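PDB 5JBD: inactive glucansucrase from Lactobacillus reuteri, which is of unknown function but belongs to glycoside hydrolase family 70, whose members are large proteins built around a (beta/alpha)8 barrel. Local coordinates for residues T390-R395 with E654-F659; G466-E471 with I481-I486; L489-K494 with S682-T687. One frame throughout, in Å; residues are numbered along the deposited sequence.

Contacts 1, 2 and 3 lie progressively farther from the centre of the chain, their centres about 11, 23 and 28 Å from it. Contact 1 joins segments at the C-terminal ends of strands 385-388 and 652-654, which flank strand 460-464 in the parallel sheet; the side chain of His392 there lies about 5 Å from a bound glycerol. Contact 2 folds the segment after strand 460-464 against helix 483-496; the centres of contacts 1 and 2 are about 13 Å apart. The two touch, Thr390 OG1 lying 2.6 Å from Asp467 OD2. Contact 3, its centre about 15 Å from that of contact 2, uses the next part of helix 483-496, residues 489-494, and sets it against residues 682-687.

Contact 1 of 3, residues T390-R395 with E654-F659; sequences TNHDQR and EDFSLF
His392 and Glu654 meet ring edge to carboxylate. The imidazole ND1 donates to Glu654 OE2 at 2.4 Å, so short that the exact length is doubtful, with an N-H...O angle of 145°. The carboxylate plane stands almost perpendicular to the ring, at 83°. Its second oxygen, Glu654 OE1, takes a weak bond from His392 N at 3.2 Å, so one carboxylate faces both the backbone N and the side chain of His392. Two conformations make this possible: Glu654 reaches across in an extended chain, while His392 CG sits between its own backbone N and carbonyl carbon (chi1 64°). Both segments lie at the C-terminal ends of parallel strands of the (beta/alpha)8 barrel, Glu654 closing strand 652-654 and Asn391 capping helix 392-406 by accepting from Gln394 N through OD1. Over one face of the imidazole lies Phe656 CZ, 3.7 Å from His392 ND1 and shifted toward the rim, the ring planes inclined to each other. Leu658 CD2 approaches obliquely, 3.9 Å from His392 CD2. Farther along, water 1 donates to His392 O and accepts from Leu658 N, tying the backbones together. Ser657 OG accepts from Phe659 N in an ST turn, and Glu471 bonds to the same hydroxyl.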
ATOM      1  N   THR A 390       4.256  14.320  -6.403  1.00 22.72           N
ATOM      2  CA  THR A 390       3.050  13.547  -6.079  1.00 23.49           C
ATOM      3  C   THR A 390       3.347  12.052  -6.138  1.00 22.33           C
ATOM      4  O   THR A 390       4.209  11.622  -6.896  1.00 22.42           O
ATOM      5  CB  THR A 390       1.892  13.855  -7.072  1.00 23.58           C
ATOM      6  OG1 THR A 390       1.890  15.244  -7.446  1.00 22.37           O
ATOM      7  CG2 THR A 390       0.533  13.493  -6.456  1.00 24.74           C
ATOM      8  N   ASN A 391       2.637  11.270  -5.334  1.00 21.76           N
ATOM      9  CA  ASN A 391       2.527   9.833  -5.563  1.00 21.51           C
ATOM     10  C   ASN A 391       1.077   9.378  -5.351  1.00 22.23           C
ATOM     11  O   ASN A 391       0.198  10.179  -4.985  1.00 23.09           O
ATOM     12  CB  ASN A 391       3.538   9.045  -4.712  1.00 21.59           C
ATOM     13  CG  ASN A 391       3.298   9.176  -3.220  1.00 22.04           C
ATOM     14  OD1 ASN A 391       2.157   9.153  -2.750  1.00 23.05           O
ATOM     15  ND2 ASN A 391       4.389   9.306  -2.460  1.00 20.58           N
ATOM     16  N   HIS A 392       0.818   8.104  -5.602  1.00 22.60           N
ATOM     17  CA  HIS A 392      -0.562   7.559  -5.543  1.00 23.78           C
ATOM     18  C   HIS A 392      -1.229   7.745  -4.168  1.00 23.67           C
ATOM     19  O   HIS A 392      -2.428   8.024  -4.091  1.00 23.73           O
ATOM     20  CB  HIS A 392      -0.585   6.075  -5.946  1.00 23.69           C
ATOM     21  CG  HIS A 392       0.182   5.190  -5.021  1.00 25.36           C
ATOM     22  ND1 HIS A 392       1.547   5.005  -5.124  1.00 26.85           N
ATOM     23  CD2 HIS A 392      -0.210   4.476  -3.943  1.00 26.72           C
ATOM     24  CE1 HIS A 392       1.953   4.197  -4.168  1.00 27.35           C
ATOM     25  NE2 HIS A 392       0.906   3.856  -3.438  1.00 27.77           N
ATOM     26  N   ASP A 393      -0.445   7.631  -3.102  1.00 22.77           N
ATOM     27  CA  ASP A 393      -0.960   7.819  -1.736  1.00 24.66           C
ATOM     28  C   ASP A 393      -1.318   9.267  -1.432  1.00 24.74           C
ATOM     29  O   ASP A 393      -2.287   9.532  -0.714  1.00 26.80           O
ATOM     30  CB  ASP A 393       0.040   7.342  -0.687  1.00 25.13           C
ATOM     31  CG  ASP A 393       0.094   5.847  -0.560  1.00 26.77           C
ATOM     32  OD1 ASP A 393      -0.983   5.214  -0.521  1.00 29.02           O
ATOM     33  OD2 ASP A 393       1.213   5.312  -0.469  1.00 25.97           O
ATOM     34  N   GLN A 394      -0.550  10.212  -1.969  1.00 23.94           N
ATOM     35  CA  GLN A 394      -0.829  11.627  -1.709  1.00 24.84           C
ATOM     36  C   GLN A 394      -2.101  12.113  -2.429  1.00 25.17           C
ATOM     37  O   GLN A 394      -2.861  12.918  -1.870  1.00 25.80           O
ATOM     38  CB  GLN A 394       0.383  12.513  -2.033  1.00 23.68           C
ATOM     39  CG  GLN A 394       1.633  12.156  -1.225  1.00 24.32           C
ATOM     40  CD  GLN A 394       1.370  12.073   0.272  1.00 24.18           C
ATOM     41  OE1 GLN A 394       0.691  12.921   0.838  1.00 24.85           O
ATOM     42  NE2 GLN A 394       1.893  11.039   0.908  1.00 25.78           N
ATOM     43  N   ARG A 395      -2.317  11.640  -3.647  1.00 23.90           N
ATOM     44  CA  ARG A 395      -3.580  11.895  -4.339  1.00 25.00           C
ATOM     45  C   ARG A 395      -4.757  11.268  -3.579  1.00 24.94           C
ATOM     46  O   ARG A 395      -5.793  11.913  -3.433  1.00 26.57           O
ATOM     47  CB  ARG A 395      -3.549  11.399  -5.784  1.00 24.91           C
ATOM     48  CG  ARG A 395      -4.757  11.843  -6.601  1.00 25.36           C
ATOM     49  CD  ARG A 395      -4.666  13.303  -6.993  1.00 25.30           C
ATOM     50  NE  ARG A 395      -3.989  13.451  -8.286  1.00 25.64           N
ATOM     51  CZ  ARG A 395      -3.124  14.410  -8.620  1.00 25.81           C
ATOM     52  NH1 ARG A 395      -2.725  15.349  -7.749  1.00 26.85           N
ATOM     53  NH2 ARG A 395      -2.620  14.412  -9.851  1.00 25.11           N
ATOM     54  N   GLU A 654       6.221   6.952 -11.958  1.00 23.42           N
ATOM     55  CA  GLU A 654       5.204   6.131 -11.303  1.00 23.91           C
ATOM     56  C   GLU A 654       4.089   5.922 -12.324  1.00 23.86           C
ATOM     57  O   GLU A 654       3.457   6.889 -12.740  1.00 23.52           O
ATOM     58  CB  GLU A 654       4.628   6.787 -10.023  1.00 23.40           C
ATOM     59  CG  GLU A 654       3.561   5.905  -9.374  1.00 25.52           C
ATOM     60  CD  GLU A 654       3.078   6.350  -8.002  1.00 25.91           C
ATOM     61  OE1 GLU A 654       3.318   7.486  -7.581  1.00 26.49           O
ATOM     62  OE2 GLU A 654       2.427   5.525  -7.337  1.00 31.42           O
ATOM     63  N   ASP A 655       3.845   4.675 -12.708  1.00 23.43           N
ATOM     64  CA  ASP A 655       2.979   4.387 -13.872  1.00 24.13           C
ATOM     65  C   ASP A 655       1.483   4.231 -13.589  1.00 24.57           C
ATOM     66  O   ASP A 655       0.721   3.927 -14.506  1.00 23.77           O
ATOM     67  CB  ASP A 655       3.509   3.162 -14.637  1.00 23.13           C
ATOM     68  CG  ASP A 655       2.943   1.840 -14.152  1.00 24.27           C
ATOM     69  OD1 ASP A 655       2.484   1.721 -12.990  1.00 23.93           O
ATOM     70  OD2 ASP A 655       2.973   0.891 -14.976  1.00 24.11           O
ATOM     71  N   PHE A 656       1.057   4.406 -12.342  1.00 24.04           N
ATOM     72  CA  PHE A 656      -0.323   4.096 -11.979  1.00 24.53           C
ATOM     73  C   PHE A 656      -0.914   5.065 -10.975  1.00 26.40           C
ATOM     74  O   PHE A 656      -0.191   5.858 -10.339  1.00 25.86           O
ATOM     75  CB  PHE A 656      -0.414   2.677 -11.411  1.00 24.52           C
ATOM     76  CG  PHE A 656       0.134   2.520 -10.012  1.00 23.78           C
ATOM     77  CD1 PHE A 656       1.500   2.427  -9.792  1.00 24.32           C
ATOM     78  CD2 PHE A 656      -0.725   2.426  -8.917  1.00 24.25           C
ATOM     79  CE1 PHE A 656       2.008   2.269  -8.504  1.00 24.58           C
ATOM     80  CE2 PHE A 656      -0.225   2.274  -7.630  1.00 24.90           C
ATOM     81  CZ  PHE A 656       1.147   2.187  -7.425  1.00 25.02           C
ATOM     82  N   SER A 657      -2.237   4.958 -10.836  1.00 25.58           N
ATOM     83  CA  SER A 657      -3.009   5.610  -9.780  1.00 25.80           C
ATOM     84  C   SER A 657      -3.892   4.552  -9.120  1.00 27.71           C
ATOM     85  O   SER A 657      -4.334   3.611  -9.785  1.00 26.58           O
ATOM     86  CB  SER A 657      -3.908   6.712 -10.385  1.00 26.47           C
ATOM     87  OG  SER A 657      -4.919   7.138  -9.463  1.00 24.80           O
ATOM     88  N   LEU A 658      -4.202   4.731  -7.840  1.00 25.75           N
ATOM     89  CA  LEU A 658      -5.209   3.902  -7.181  1.00 27.25           C
ATOM     90  C   LEU A 658      -6.595   4.026  -7.844  1.00 27.35           C
ATOM     91  O   LEU A 658      -7.387   3.079  -7.804  1.00 29.22           O
ATOM     92  CB  LEU A 658      -5.339   4.282  -5.695  1.00 27.46           C
ATOM     93  CG  LEU A 658      -4.107   4.159  -4.803  1.00 27.23           C
ATOM     94  CD1 LEU A 658      -4.440   4.548  -3.368  1.00 27.57           C
ATOM     95  CD2 LEU A 658      -3.557   2.742  -4.821  1.00 27.36           C
ATOM     96  N   PHE A 659      -6.874   5.177  -8.450  1.00 27.03           N
ATOM     97  CA  PHE A 659      -8.189   5.490  -9.035  1.00 28.85           C
ATOM     98  C   PHE A 659      -8.251   5.221 -10.532  1.00 28.82           C
ATOM     99  O   PHE A 659      -9.188   5.639 -11.219  1.00 29.27           O
ATOM    100  CB  PHE A 659      -8.528   6.948  -8.748  1.00 29.37           C
ATOM    101  CG  PHE A 659      -8.504   7.276  -7.289  1.00 28.45           C
ATOM    102  CD1 PHE A 659      -9.603   7.001  -6.484  1.00 28.96           C
ATOM    103  CD2 PHE A 659      -7.366   7.838  -6.707  1.00 29.55           C
ATOM    104  CE1 PHE A 659      -9.582   7.287  -5.129  1.00 28.50           C
ATOM    105  CE2 PHE A 659      -7.337   8.131  -5.350  1.00 29.17           C
ATOM    106  CZ  PHE A 659      -8.447   7.857  -4.558  1.00 28.90           C
TER
HETATM  107  O   HOH W   1      -3.777   7.386  -6.592  1.00 21.75           O

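Contact 2 of 3, residues G466-E471 with I481-I486; sequences GDLYNE and IYYDAI
Tyr483 turns its ring edge toward the face of Tyr469 in an offset edge-to-face pair, centroids 5.8 Å apart and planes at 65°. The two side chains run alongside each other and point the same way, and Tyr483 CE2 comes 3.6 Å from Tyr469 OH, which sits near the plane of the Tyr483 ring. Leu468 O lies at that same ring's edge, 3.5 Å from Tyr483 CD2, while Asp484 OD1 is in its plane. Lys479 adds a cation-pi contact to Tyr483. Over the centre of the Tyr482 ring lies its neighbour Ile481, through CG2. Tyr483 reaches the pair with CG anti to the backbone N (chi1 179°), which carries the ring along the flank of Leu468 toward Tyr469. Beside the aromatic pair an aliphatic one forms: Leu468 CD2 packs obliquely on Ile486 CG2 at 3.7 Å. The other branch of that isoleucine brings CD1 to 3.7 Å from Asp467 CB. The carboxylate of Asp467 is engaged by Tyr450, Thr390 and Arg395. No direct hydrogen bond links the two segments, but water 2 donates to Asn470 OD1 and accepts from Ile481 N. Leu680 of helix 678-683 touches both paired tyrosines. The arrangement is that of a beta-to-alpha connection in a (beta/alpha)8 barrel, where the turn after strand 460-464 settles on the first turn of helix 483-496.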
ATOM      1  N   GLY A 466      -0.583  10.536 -12.697  1.00 23.30           N
ATOM      2  CA  GLY A 466      -1.742  11.434 -12.569  1.00 25.08           C
ATOM      3  C   GLY A 466      -1.499  12.942 -12.713  1.00 25.19           C
ATOM      4  O   GLY A 466      -2.460  13.725 -12.702  1.00 25.91           O
ATOM      5  N   ASP A 467      -0.232  13.363 -12.793  1.00 24.50           N
ATOM      6  CA  ASP A 467       0.111  14.746 -13.099  1.00 23.97           C
ATOM      7  C   ASP A 467       0.292  14.961 -14.600  1.00 24.67           C
ATOM      8  O   ASP A 467       0.218  16.102 -15.070  1.00 23.76           O
ATOM      9  CB  ASP A 467       1.371  15.183 -12.327  1.00 24.33           C
ATOM     10  CG  ASP A 467       1.130  15.301 -10.820  1.00 23.56           C
ATOM     11  OD1 ASP A 467      -0.020  15.582 -10.422  1.00 22.93           O
ATOM     12  OD2 ASP A 467       2.095  15.121 -10.033  1.00 24.21           O
ATOM     13  N   LEU A 468       0.478  13.874 -15.361  1.00 24.89           N
ATOM     14  CA  LEU A 468       0.497  13.937 -16.836  1.00 25.57           C
ATOM     15  C   LEU A 468      -0.851  13.598 -17.478  1.00 25.85           C
ATOM     16  O   LEU A 468      -1.149  14.108 -18.550  1.00 26.49           O
ATOM     17  CB  LEU A 468       1.570  13.010 -17.411  1.00 26.47           C
ATOM     18  CG  LEU A 468       3.033  13.277 -17.020  1.00 26.30           C
ATOM     19  CD1 LEU A 468       3.966  12.362 -17.804  1.00 26.72           C
ATOM     20  CD2 LEU A 468       3.415  14.726 -17.253  1.00 26.92           C
ATOM     21  N   TYR A 469      -1.659  12.756 -16.834  1.00 25.93           N
ATOM     22  CA  TYR A 469      -2.922  12.280 -17.406  1.00 26.90           C
ATOM     23  C   TYR A 469      -4.039  12.365 -16.374  1.00 27.33           C
ATOM     24  O   TYR A 469      -3.782  12.246 -15.163  1.00 24.80           O
ATOM     25  CB  TYR A 469      -2.765  10.828 -17.907  1.00 26.33           C
ATOM     26  CG  TYR A 469      -1.731  10.722 -19.011  1.00 26.83           C
ATOM     27  CD1 TYR A 469      -2.079  10.968 -20.351  1.00 28.12           C
ATOM     28  CD2 TYR A 469      -0.392  10.428 -18.716  1.00 25.24           C
ATOM     29  CE1 TYR A 469      -1.122  10.913 -21.365  1.00 29.22           C
ATOM     30  CE2 TYR A 469       0.567  10.365 -19.720  1.00 26.26           C
ATOM     31  CZ  TYR A 469       0.216  10.609 -21.034  1.00 27.64           C
ATOM     32  OH  TYR A 469       1.175  10.552 -22.024  1.00 28.39           O
ATOM     33  N   ASN A 470      -5.274  12.559 -16.856  1.00 27.46           N
ATOM     34  CA  ASN A 470      -6.455  12.470 -15.993  1.00 28.66           C
ATOM     35  C   ASN A 470      -6.622  11.022 -15.569  1.00 29.18           C
ATOM     36  O   ASN A 470      -6.963  10.155 -16.374  1.00 29.13           O
ATOM     37  CB  ASN A 470      -7.708  12.983 -16.704  1.00 31.13           C
ATOM     38  CG  ASN A 470      -7.665  14.479 -16.961  1.00 33.14           C
ATOM     39  OD1 ASN A 470      -6.906  15.219 -16.327  1.00 33.58           O
ATOM     40  ND2 ASN A 470      -8.507  14.941 -17.889  1.00 36.09           N
ATOM     41  N   GLU A 471      -6.351  10.762 -14.294  1.00 29.16           N
ATOM     42  CA  GLU A 471      -6.032   9.412 -13.831  1.00 29.54           C
ATOM     43  C   GLU A 471      -7.237   8.488 -13.643  1.00 29.31           C
ATOM     44  O   GLU A 471      -7.038   7.283 -13.502  1.00 29.92           O
ATOM     45  CB  GLU A 471      -5.183   9.477 -12.558  1.00 27.78           C
ATOM     46  CG  GLU A 471      -5.899   9.967 -11.303  1.00 27.42           C
ATOM     47  CD  GLU A 471      -4.900  10.511 -10.274  1.00 27.20           C
ATOM     48  OE1 GLU A 471      -4.449  11.654 -10.434  1.00 24.08           O
ATOM     49  OE2 GLU A 471      -4.551   9.783  -9.328  1.00 25.58           O
ATOM     50  N   ILE A 481      -4.242  18.932 -17.413  1.00 30.23           N
ATOM     51  CA  ILE A 481      -3.898  20.352 -17.613  1.00 32.16           C
ATOM     52  C   ILE A 481      -2.380  20.621 -17.480  1.00 30.01           C
ATOM     53  O   ILE A 481      -1.843  21.520 -18.134  1.00 31.49           O
ATOM     54  CB  ILE A 481      -4.718  21.247 -16.623  1.00 34.24           C
ATOM     55  CG1 ILE A 481      -4.553  22.739 -16.919  1.00 39.22           C
ATOM     56  CG2 ILE A 481      -4.433  20.911 -15.153  1.00 32.80           C
ATOM     57  CD1 ILE A 481      -5.355  23.662 -16.008  1.00 43.13           C
ATOM     58  N   TYR A 482      -1.690  19.855 -16.639  1.00 27.43           N
ATOM     59  CA  TYR A 482      -0.254  20.087 -16.409  1.00 26.29           C
ATOM     60  C   TYR A 482       0.694  19.337 -17.350  1.00 25.38           C
ATOM     61  O   TYR A 482       1.907  19.461 -17.203  1.00 25.15           O
ATOM     62  CB  TYR A 482       0.098  19.780 -14.952  1.00 25.47           C
ATOM     63  CG  TYR A 482      -0.716  20.563 -13.960  1.00 26.13           C
ATOM     64  CD1 TYR A 482      -0.762  21.961 -14.017  1.00 25.43           C
ATOM     65  CD2 TYR A 482      -1.451  19.922 -12.947  1.00 25.91           C
ATOM     66  CE1 TYR A 482      -1.524  22.683 -13.113  1.00 25.42           C
ATOM     67  CE2 TYR A 482      -2.218  20.649 -12.041  1.00 26.37           C
ATOM     68  CZ  TYR A 482      -2.236  22.033 -12.125  1.00 26.06           C
ATOM     69  OH  TYR A 482      -2.984  22.763 -11.216  1.00 25.72           O
ATOM     70  N   TYR A 483       0.163  18.597 -18.327  1.00 25.84           N
ATOM     71  CA  TYR A 483       1.012  17.796 -19.242  1.00 25.93           C
ATOM     72  C   TYR A 483       2.082  18.641 -19.956  1.00 26.42           C
ATOM     73  O   TYR A 483       3.267  18.258 -19.993  1.00 24.01           O
ATOM     74  CB  TYR A 483       0.154  17.024 -20.276  1.00 26.66           C
ATOM     75  CG  TYR A 483       0.966  16.192 -21.273  1.00 27.25           C
ATOM     76  CD1 TYR A 483       1.535  16.777 -22.406  1.00 27.63           C
ATOM     77  CD2 TYR A 483       1.178  14.826 -21.069  1.00 26.80           C
ATOM     78  CE1 TYR A 483       2.291  16.040 -23.297  1.00 28.72           C
ATOM     79  CE2 TYR A 483       1.911  14.079 -21.972  1.00 27.91           C
ATOM     80  CZ  TYR A 483       2.459  14.689 -23.081  1.00 29.03           C
ATOM     81  OH  TYR A 483       3.189  13.970 -23.979  1.00 30.86           O
ATOM     82  N   ASP A 484       1.678  19.779 -20.526  1.00 26.82           N
ATOM     83  CA  ASP A 484       2.607  20.567 -21.344  1.00 27.15           C
ATOM     84  C   ASP A 484       3.769  21.114 -20.500  1.00 26.79           C
ATOM     85  O   ASP A 484       4.936  21.041 -20.910  1.00 27.13           O
ATOM     86  CB  ASP A 484       1.887  21.710 -22.069  1.00 28.90           C
ATOM     87  CG  ASP A 484       1.058  21.239 -23.259  1.00 30.52           C
ATOM     88  OD1 ASP A 484       1.254  20.117 -23.760  1.00 30.15           O
ATOM     89  OD2 ASP A 484       0.203  22.020 -23.700  1.00 31.80           O
ATOM     90  N   ALA A 485       3.450  21.636 -19.323  1.00 25.89           N
ATOM     91  CA  ALA A 485       4.461  22.193 -18.437  1.00 25.77           C
ATOM     92  C   ALA A 485       5.438  21.137 -17.968  1.00 24.59           C
ATOM     93  O   ALA A 485       6.653  21.313 -18.081  1.00 24.74           O
ATOM     94  CB  ALA A 485       3.807  22.856 -17.232  1.00 25.49           C
ATOM     95  N   ILE A 486       4.901  20.020 -17.476  1.00 25.60           N
ATOM     96  CA  ILE A 486       5.750  18.982 -16.876  1.00 24.65           C
ATOM     97  C   ILE A 486       6.646  18.323 -17.932  1.00 25.42           C
ATOM     98  O   ILE A 486       7.850  18.163 -17.691  1.00 25.26           O
ATOM     99  CB  ILE A 486       4.941  17.964 -16.062  1.00 24.10           C
ATOM    100  CG1 ILE A 486       4.192  18.690 -14.934  1.00 24.45           C
ATOM    101  CG2 ILE A 486       5.865  16.895 -15.484  1.00 24.37           C
ATOM    102  CD1 ILE A 486       3.134  17.871 -14.232  1.00 24.09           C
TER
HETATM  103  O   HOH W   2      -6.839  18.055 -16.307  1.00 29.59           O

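Contact 3 of 3, residues L489-K494 with S682-T687; sequences LMRARK and SDLGIT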
ATOM      1  N   LEU A 489       9.537  20.477 -18.985  1.00 24.23           N
ATOM      2  CA  LEU A 489      10.596  20.391 -17.980  1.00 23.32           C
ATOM      3  C   LEU A 489      11.361  19.054 -18.062  1.00 23.87           C
ATOM      4  O   LEU A 489      12.591  19.017 -17.886  1.00 24.71           O
ATOM      5  CB  LEU A 489      10.008  20.593 -16.574  1.00 23.37           C
ATOM      6  CG  LEU A 489       9.433  21.986 -16.285  1.00 24.70           C
ATOM      7  CD1 LEU A 489       8.579  21.959 -15.011  1.00 24.41           C
ATOM      8  CD2 LEU A 489      10.566  23.007 -16.168  1.00 24.65           C
ATOM      9  N   MET A 490      10.639  17.968 -18.336  1.00 25.06           N
ATOM     10  CA  MET A 490      11.248  16.630 -18.419  1.00 24.44           C
ATOM     11  C   MET A 490      12.256  16.541 -19.574  1.00 26.07           C
ATOM     12  O   MET A 490      13.395  16.109 -19.372  1.00 26.02           O
ATOM     13  CB  MET A 490      10.164  15.561 -18.538  1.00 24.39           C
ATOM     14  CG  MET A 490       9.374  15.337 -17.262  1.00 23.70           C
ATOM     15  SD  MET A 490       7.920  14.302 -17.530  1.00 24.44           S
ATOM     16  CE  MET A 490       8.667  12.671 -17.604  1.00 25.58           C
ATOM     17  N   ARG A 491      11.864  17.019 -20.759  1.00 26.72           N
ATOM     18  CA  ARG A 491      12.757  17.019 -21.923  1.00 28.40           C
ATOM     19  C   ARG A 491      13.958  17.942 -21.700  1.00 27.89           C
ATOM     20  O   ARG A 491      15.094  17.584 -22.036  1.00 27.29           O
ATOM     21  CB  ARG A 491      12.027  17.451 -23.201  1.00 30.34           C
ATOM     22  CG  ARG A 491      11.027  16.449 -23.748  1.00 35.71           C
ATOM     23  CD  ARG A 491      10.273  17.026 -24.941  1.00 40.45           C
ATOM     24  NE  ARG A 491       8.966  16.380 -25.109  1.00 47.39           N
ATOM     25  CZ  ARG A 491       8.686  15.384 -25.957  1.00 51.37           C
ATOM     26  NH1 ARG A 491       9.616  14.879 -26.765  1.00 54.94           N
ATOM     27  NH2 ARG A 491       7.448  14.878 -25.999  1.00 51.44           N
ATOM     28  N   ALA A 492      13.706  19.139 -21.154  1.00 26.95           N
ATOM     29  CA  ALA A 492      14.785  20.083 -20.852  1.00 26.64           C
ATOM     30  C   ALA A 492      15.795  19.515 -19.841  1.00 24.54           C
ATOM     31  O   ALA A 492      17.005  19.760 -19.956  1.00 24.03           O
ATOM     32  CB  ALA A 492      14.214  21.415 -20.358  1.00 27.48           C
ATOM     33  N   ARG A 493      15.304  18.760 -18.858  1.00 23.41           N
ATOM     34  CA  ARG A 493      16.189  18.152 -17.872  1.00 22.30           C
ATOM     35  C   ARG A 493      17.261  17.294 -18.549  1.00 23.24           C
ATOM     36  O   ARG A 493      18.457  17.408 -18.220  1.00 22.52           O
ATOM     37  CB  ARG A 493      15.422  17.309 -16.871  1.00 23.12           C
ATOM     38  CG  ARG A 493      16.300  16.771 -15.738  1.00 21.81           C
ATOM     39  CD  ARG A 493      15.483  15.939 -14.765  1.00 21.61           C
ATOM     40  NE  ARG A 493      16.207  15.675 -13.531  1.00 21.40           N
ATOM     41  CZ  ARG A 493      16.946  14.594 -13.269  1.00 20.80           C
ATOM     42  NH1 ARG A 493      17.099  13.613 -14.167  1.00 19.48           N
ATOM     43  NH2 ARG A 493      17.556  14.513 -12.090  1.00 20.75           N
ATOM     44  N   LYS A 494      16.834  16.419 -19.462  1.00 23.74           N
ATOM     45  CA  LYS A 494      17.757  15.524 -20.146  1.00 25.98           C
ATOM     46  C   LYS A 494      18.803  16.308 -20.951  1.00 25.29           C
ATOM     47  O   LYS A 494      19.966  15.911 -21.013  1.00 24.52           O
ATOM     48  CB  LYS A 494      17.002  14.522 -21.046  1.00 29.35           C
ATOM     49  CG  LYS A 494      17.922  13.534 -21.745  1.00 35.49           C
ATOM     50  CD  LYS A 494      17.175  12.537 -22.620  1.00 41.03           C
ATOM     51  CE  LYS A 494      18.163  11.534 -23.200  1.00 45.71           C
ATOM     52  NZ  LYS A 494      17.495  10.480 -24.010  1.00 49.16           N
ATOM     53  N   SER A 682      10.831   7.193 -23.273  1.00 27.77           N
ATOM     54  CA  SER A 682      12.221   7.494 -23.635  1.00 28.71           C
ATOM     55  C   SER A 682      12.406   8.959 -24.066  1.00 29.39           C
ATOM     56  O   SER A 682      13.328   9.637 -23.598  1.00 30.66           O
ATOM     57  CB  SER A 682      12.686   6.580 -24.772  1.00 29.23           C
ATOM     58  OG  SER A 682      14.033   6.863 -25.102  1.00 32.01           O
ATOM     59  N   ASP A 683      11.516   9.434 -24.936  1.00 31.55           N
ATOM     60  CA  ASP A 683      11.558  10.831 -25.425  1.00 33.63           C
ATOM     61  C   ASP A 683      11.427  11.863 -24.284  1.00 31.60           C
ATOM     62  O   ASP A 683      11.996  12.951 -24.359  1.00 30.62           O
ATOM     63  CB  ASP A 683      10.461  11.080 -26.484  1.00 36.58           C
ATOM     64  CG  ASP A 683      10.680  10.294 -27.783  1.00 39.90           C
ATOM     65  OD1 ASP A 683      11.746   9.652 -27.937  1.00 47.24           O
ATOM     66  OD2 ASP A 683       9.758  10.276 -28.640  1.00 45.30           O
ATOM     67  N   LEU A 684      10.686  11.502 -23.237  1.00 29.68           N
ATOM     68  CA  LEU A 684      10.549  12.331 -22.039  1.00 30.00           C
ATOM     69  C   LEU A 684      11.719  12.221 -21.049  1.00 28.73           C
ATOM     70  O   LEU A 684      11.695  12.863 -19.983  1.00 30.89           O
ATOM     71  CB  LEU A 684       9.229  12.003 -21.336  1.00 27.50           C
ATOM     72  CG  LEU A 684       7.947  12.299 -22.133  1.00 29.14           C
ATOM     73  CD1 LEU A 684       6.724  11.927 -21.313  1.00 28.89           C
ATOM     74  CD2 LEU A 684       7.865  13.762 -22.555  1.00 30.23           C
ATOM     75  N   GLY A 685      12.741  11.430 -21.379  1.00 28.02           N
ATOM     76  CA  GLY A 685      13.901  11.258 -20.502  1.00 27.23           C
ATOM     77  C   GLY A 685      13.684  10.374 -19.276  1.00 25.97           C
ATOM     78  O   GLY A 685      14.492  10.406 -18.337  1.00 25.01           O
ATOM     79  N   ILE A 686      12.612   9.574 -19.273  1.00 25.58           N
ATOM     80  CA  ILE A 686      12.378   8.614 -18.187  1.00 24.95           C
ATOM     81  C   ILE A 686      13.386   7.485 -18.367  1.00 24.58           C
ATOM     82  O   ILE A 686      13.526   6.946 -19.472  1.00 25.14           O
ATOM     83  CB  ILE A 686      10.940   8.058 -18.208  1.00 25.41           C
ATOM     84  CG1 ILE A 686       9.936   9.183 -17.920  1.00 25.27           C
ATOM     85  CG2 ILE A 686      10.780   6.948 -17.192  1.00 24.43           C
ATOM     86  CD1 ILE A 686       8.537   8.883 -18.389  1.00 25.08           C
ATOM     87  N   THR A 687      14.132   7.181 -17.311  1.00 23.74           N
ATOM     88  CA  THR A 687      15.122   6.105 -17.355  1.00 22.96           C
ATOM     89  C   THR A 687      14.688   4.862 -16.561  1.00 22.97           C
ATOM     90  O   THR A 687      15.182   3.761 -16.828  1.00 24.77           O
ATOM     91  CB  THR A 687      16.478   6.590 -16.800  1.00 22.83           C
ATOM     92  OG1 THR A 687      16.338   6.901 -15.415  1.00 21.37           O
ATOM     93  CG2 THR A 687      16.996   7.811 -17.556  1.00 22.73           C
TER
HETATM   94  O   HOH W   3      15.306  11.381 -25.081  1.00 40.86           O
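Met490 bends at its last torsion (chi3 78°), bringing CE 3.7 Å from Ile686 CG1 and close to Leu684 CB, so that the methyl touches both side chains. Arg491 instead stays extended from CG to NE, and its final torsion (chi4 -98°) turns the guanidinium until one face meets Leu684 CD2, which is 3.6 Å from Arg491 NH2. Leucine thus packs against a methionine methyl and a flat cation. Arg491 runs alongside Asp683, pointing the same way, yet the charges are not paired: Arg491 NH1 stays 5.0 Å from Asp683 OD2, leaving at most a long-range attraction. Lys494, fully extended, lays its aliphatic chain past Gly685, with CD 4.1 Å from Gly685 CA. Its ammonium end donates to water 3, Lys494 NZ lying 2.6 Å from the water oxygen, and the water in turn donates to Ser682 O. Met490 CB also lies 3.4 Å from Leu684 O. Met490 packs too on Leu454 of helix 446-455 and Val463 of strand 460-464, while the arginine and lysine are exposed. Gly685, with its positive phi of 75°, ends helix 678-683 in a Schellman motif, and the contact sets this helix terminus against helix 483-496 on the outer layer of the (beta/alpha)8 barrel.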